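Local coordinates for ferric iron-binding protein HitA (Pseudomonas aeruginosa PAO1, PDB 6IWF), which binds ferric iron, probably for its uptake as a periplasmic solute-binding protein, and is involved in gallium internalization, at residues 19-29 and 243-253. Residues are numbered along the deposited sequence; the frame is centred on the assembly and turned at random.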
loop_
_atom_site.group_PDB
_atom_site.type_symbol
_atom_site.label_atom_id
_atom_site.label_comp_id
_atom_site.label_asym_id
_atom_site.label_seq_id
_atom_site.Cartn_x
_atom_site.Cartn_y
_atom_site.Cartn_z
ATOM N N ILE A 19 0.187 -16.747 -0.426
ATOM C CA ILE A 19 -0.552 -16.973 0.809
ATOM C C ILE A 19 -1.681 -17.971 0.573
ATOM O O ILE A 19 -1.987 -18.783 1.452
ATOM C CB ILE A 19 -1.054 -15.630 1.399
ATOM C CG1 ILE A 19 -1.674 -15.840 2.779
ATOM C CG2 ILE A 19 -2.041 -14.930 0.464
ATOM C CD1 ILE A 19 -0.710 -16.406 3.798
ATOM N N ALA A 20 -2.299 -17.955 -0.616
ATOM C CA ALA A 20 -3.334 -18.941 -0.915
ATOM C C ALA A 20 -2.752 -20.345 -0.922
ATOM O O ALA A 20 -3.381 -21.290 -0.430
ATOM C CB ALA A 20 -4.000 -18.639 -2.264
ATOM N N LYS A 21 -1.541 -20.495 -1.461
ATOM C CA LYS A 21 -0.894 -21.805 -1.487
ATOM C C LYS A 21 -0.570 -22.279 -0.077
ATOM O O LYS A 21 -0.833 -23.435 0.276
ATOM C CB LYS A 21 0.378 -21.745 -2.338
ATOM C CG LYS A 21 1.057 -23.105 -2.552
ATOM C CD LYS A 21 0.040 -24.192 -2.898
ATOM C CE LYS A 21 0.651 -25.278 -3.783
ATOM N NZ LYS A 21 -0.068 -26.585 -3.658
ATOM N N ALA A 22 -0.006 -21.391 0.748
ATOM C CA ALA A 22 0.352 -21.771 2.111
ATOM C C ALA A 22 -0.871 -22.200 2.915
ATOM O O ALA A 22 -0.822 -23.197 3.644
ATOM C CB ALA A 22 1.082 -20.622 2.810
ATOM N N PHE A 23 -1.980 -21.461 2.801
ATOM C CA PHE A 23 -3.194 -21.840 3.522
ATOM C C PHE A 23 -3.736 -23.176 3.026
ATOM O O PHE A 23 -4.159 -24.017 3.828
ATOM C CB PHE A 23 -4.260 -20.750 3.365
ATOM C CG PHE A 23 -5.495 -20.982 4.181
ATOM C CD1 PHE A 23 -5.493 -20.736 5.541
ATOM C CD2 PHE A 23 -6.667 -21.416 3.577
ATOM C CE1 PHE A 23 -6.625 -20.928 6.294
ATOM C CE2 PHE A 23 -7.811 -21.607 4.321
ATOM C CZ PHE A 23 -7.791 -21.368 5.679
ATOM N N GLN A 24 -3.738 -23.374 1.704
ATOM C CA GLN A 24 -4.277 -24.592 1.101
ATOM C C GLN A 24 -3.474 -25.820 1.515
ATOM O O GLN A 24 -4.045 -26.887 1.774
ATOM C CB GLN A 24 -4.288 -24.425 -0.420
ATOM C CG GLN A 24 -4.760 -25.610 -1.235
ATOM C CD GLN A 24 -4.975 -25.235 -2.698
ATOM O OE1 GLN A 24 -5.834 -24.406 -3.022
ATOM N NE2 GLN A 24 -4.180 -25.832 -3.588
ATOM N N ASP A 25 -2.146 -25.685 1.589
ATOM C CA ASP A 25 -1.308 -26.796 2.032
ATOM C C ASP A 25 -1.517 -27.095 3.514
ATOM O O ASP A 25 -1.502 -28.262 3.926
ATOM C CB ASP A 25 0.162 -26.487 1.746
ATOM C CG ASP A 25 0.445 -26.311 0.264
ATOM O OD1 ASP A 25 -0.498 -26.429 -0.551
ATOM O OD2 ASP A 25 1.616 -26.053 -0.092
ATOM N N LYS A 26 -1.731 -26.058 4.327
ATOM C CA LYS A 26 -1.844 -26.246 5.771
ATOM C C LYS A 26 -3.188 -26.852 6.168
ATOM O O LYS A 26 -3.255 -27.681 7.082
ATOM C CB LYS A 26 -1.646 -24.911 6.486
ATOM C CG LYS A 26 -1.672 -25.005 8.001
ATOM C CD LYS A 26 -0.259 -24.895 8.559
ATOM C CE LYS A 26 -0.143 -25.499 9.945
ATOM N NZ LYS A 26 1.272 -25.461 10.446
ATOM N N THR A 27 -4.268 -26.443 5.507
ATOM C CA THR A 27 -5.615 -26.776 5.951
ATOM C C THR A 27 -6.359 -27.713 5.011
ATOM O O THR A 27 -7.394 -28.259 5.407
ATOM C CB THR A 27 -6.450 -25.495 6.119
ATOM O OG1 THR A 27 -6.682 -24.926 4.830
ATOM C CG2 THR A 27 -5.725 -24.479 6.997
ATOM N N GLY A 28 -5.875 -27.907 3.783
ATOM C CA GLY A 28 -6.614 -28.628 2.775
ATOM C C GLY A 28 -7.751 -27.851 2.152
ATOM O O GLY A 28 -8.404 -28.370 1.240
ATOM N N ILE A 29 -8.004 -26.626 2.613
ATOM C CA ILE A 29 -9.064 -25.786 2.061
ATOM C C ILE A 29 -8.560 -25.154 0.769
ATOM O O ILE A 29 -7.521 -24.486 0.757
ATOM C CB ILE A 29 -9.503 -24.714 3.070
ATOM C CG1 ILE A 29 -10.062 -25.362 4.335
ATOM C CG2 ILE A 29 -10.568 -23.821 2.463
ATOM C CD1 ILE A 29 -10.374 -24.373 5.446
ATOM N N GLN A 243 -10.572 -18.130 9.634
ATOM C CA GLN A 243 -9.330 -18.891 9.726
ATOM C C GLN A 243 -8.294 -18.372 8.739
ATOM O O GLN A 243 -7.097 -18.294 9.059
ATOM C CB GLN A 243 -9.630 -20.364 9.458
ATOM C CG GLN A 243 -8.494 -21.307 9.667
ATOM C CD GLN A 243 -8.961 -22.742 9.543
ATOM O OE1 GLN A 243 -10.155 -23.022 9.659
ATOM N NE2 GLN A 243 -8.026 -23.657 9.292
ATOM N N PHE A 244 -8.733 -18.036 7.526
ATOM C CA PHE A 244 -7.809 -17.553 6.508
ATOM C C PHE A 244 -7.156 -16.237 6.925
ATOM O O PHE A 244 -5.935 -16.079 6.811
ATOM C CB PHE A 244 -8.531 -17.396 5.172
ATOM C CG PHE A 244 -7.623 -17.011 4.055
ATOM C CD1 PHE A 244 -7.335 -15.668 3.796
ATOM C CD2 PHE A 244 -7.008 -17.986 3.283
ATOM C CE1 PHE A 244 -6.464 -15.315 2.772
ATOM C CE2 PHE A 244 -6.142 -17.638 2.257
ATOM C CZ PHE A 244 -5.877 -16.301 1.998
ATOM N N VAL A 245 -7.954 -15.271 7.388
ATOM C CA VAL A 245 -7.380 -13.976 7.758
ATOM C C VAL A 245 -6.451 -14.136 8.957
ATOM O O VAL A 245 -5.368 -13.543 9.003
ATOM C CB VAL A 245 -8.479 -12.929 8.024
ATOM C CG1 VAL A 245 -7.858 -11.656 8.564
ATOM C CG2 VAL A 245 -9.206 -12.610 6.731
ATOM N N ALA A 246 -6.830 -14.988 9.913
ATOM C CA ALA A 246 -5.935 -15.283 11.026
ATOM C C ALA A 246 -4.621 -15.887 10.535
ATOM O O ALA A 246 -3.545 -15.559 11.055
ATOM C CB ALA A 246 -6.635 -16.215 12.017
ATOM N N PHE A 247 -4.681 -16.754 9.524
ATOM C CA PHE A 247 -3.462 -17.371 9.018
ATOM C C PHE A 247 -2.574 -16.349 8.311
ATOM O O PHE A 247 -1.344 -16.480 8.328
ATOM C CB PHE A 247 -3.817 -18.545 8.101
ATOM C CG PHE A 247 -2.634 -19.211 7.481
ATOM C CD1 PHE A 247 -1.888 -20.132 8.200
ATOM C CD2 PHE A 247 -2.263 -18.918 6.179
ATOM C CE1 PHE A 247 -0.788 -20.739 7.631
ATOM C CE2 PHE A 247 -1.167 -19.528 5.602
ATOM C CZ PHE A 247 -0.432 -20.450 6.337
ATOM N N MET A 248 -3.167 -15.303 7.731
ATOM C CA MET A 248 -2.351 -14.267 7.106
ATOM C C MET A 248 -1.447 -13.582 8.117
ATOM O O MET A 248 -0.403 -13.039 7.740
ATOM C CB MET A 248 -3.247 -13.233 6.418
ATOM C CG MET A 248 -4.145 -13.820 5.344
ATOM S SD MET A 248 -5.151 -12.498 4.624
ATOM C CE MET A 248 -3.910 -11.723 3.578
ATOM N N LEU A 249 -1.841 -13.575 9.390
ATOM C CA LEU A 249 -1.093 -12.940 10.466
ATOM C C LEU A 249 -0.389 -13.954 11.359
ATOM O O LEU A 249 0.162 -13.572 12.397
ATOM C CB LEU A 249 -2.013 -12.065 11.308
ATOM C CG LEU A 249 -2.364 -10.782 10.567
ATOM C CD1 LEU A 249 -3.646 -10.212 11.135
ATOM C CD2 LEU A 249 -1.210 -9.787 10.676
ATOM N N SER A 250 -0.418 -15.230 10.995
ATOM C CA SER A 250 0.458 -16.187 11.659
ATOM C C SER A 250 1.906 -15.972 11.217
ATOM O O SER A 250 2.187 -15.329 10.203
ATOM C CB SER A 250 0.028 -17.623 11.352
ATOM O OG SER A 250 0.260 -17.961 9.996
ATOM N N GLU A 251 2.839 -16.524 11.997
ATOM C CA GLU A 251 4.242 -16.461 11.596
ATOM C C GLU A 251 4.448 -17.056 10.205
ATOM O O GLU A 251 5.165 -16.485 9.376
ATOM C CB GLU A 251 5.120 -17.176 12.626
ATOM C CG GLU A 251 6.452 -16.488 12.870
ATOM C CD GLU A 251 7.525 -17.444 13.362
ATOM O OE1 GLU A 251 8.614 -17.481 12.747
ATOM O OE2 GLU A 251 7.280 -18.154 14.366
ATOM N N GLU A 252 3.814 -18.196 9.924
ATOM C CA GLU A 252 3.976 -18.830 8.623
ATOM C C GLU A 252 3.349 -17.995 7.507
ATOM O O GLU A 252 3.922 -17.873 6.419
ATOM C CB GLU A 252 3.366 -20.230 8.658
ATOM C CG GLU A 252 3.402 -20.962 7.338
ATOM C CD GLU A 252 2.676 -22.301 7.397
ATOM O OE1 GLU A 252 2.255 -22.702 8.503
ATOM O OE2 GLU A 252 2.525 -22.940 6.337
ATOM N N GLY A 253 2.166 -17.429 7.752
ATOM C CA GLY A 253 1.517 -16.629 6.722
ATOM C C GLY A 253 2.272 -15.343 6.431
ATOM O O GLY A 253 2.503 -14.991 5.273
#
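Phe247 O, on the residue whose ring packs against Ala22, Phe23 and Ile19, is gripped by two donors, Ser250 N and Ser250 OG. The hydroxyl lies 2.7 Å from Phe247 O, in the carbonyl plane and on a lone pair. Ser250 is the N-cap of helix 251-258, and its OG accepts from Gly253 N. These bonds fix the turn between helix 238-248 and helix 251-258, which pack on helix 13-27 in one lobe of the type 2 periplasmic-binding-protein fold.

Phe23, Phe244 and Phe247 form an aromatic cluster. Phe244 points its edge at one face of Phe23, a T-shaped pair with centroids 4.9 Å apart and planes at 70°. Phe244 CB adds a CH-pi contact over that face. Over the opposite face, offset toward the rim, lies Thr27 OG1, which donates to Phe23 O and takes a bond from Ile29 N, an ST turn. Phe23 turns its own edge toward the face of Phe247, offset, with planes at 61°.

Phe247 is a knob among Ile19, Ala22, Phe23 and Lys26. Ala22 CB meets the edge of its ring. Ile19 is the reciprocal knob: with CG1 anti to the backbone N (chi1 -173°), CG1 and CD1 enter the hole between Phe244, Phe247, Met248 and Gly253. Ile19 CD1 lies 3.6 Å from Phe247 CE2.

Phe23 also touches Val31 of strand 30-35, and Phe244 touches Val56 of strand 56-59. At the outer margin, Lys26 NZ makes a long salt bridge of 3.5 Å to Glu252 OE1.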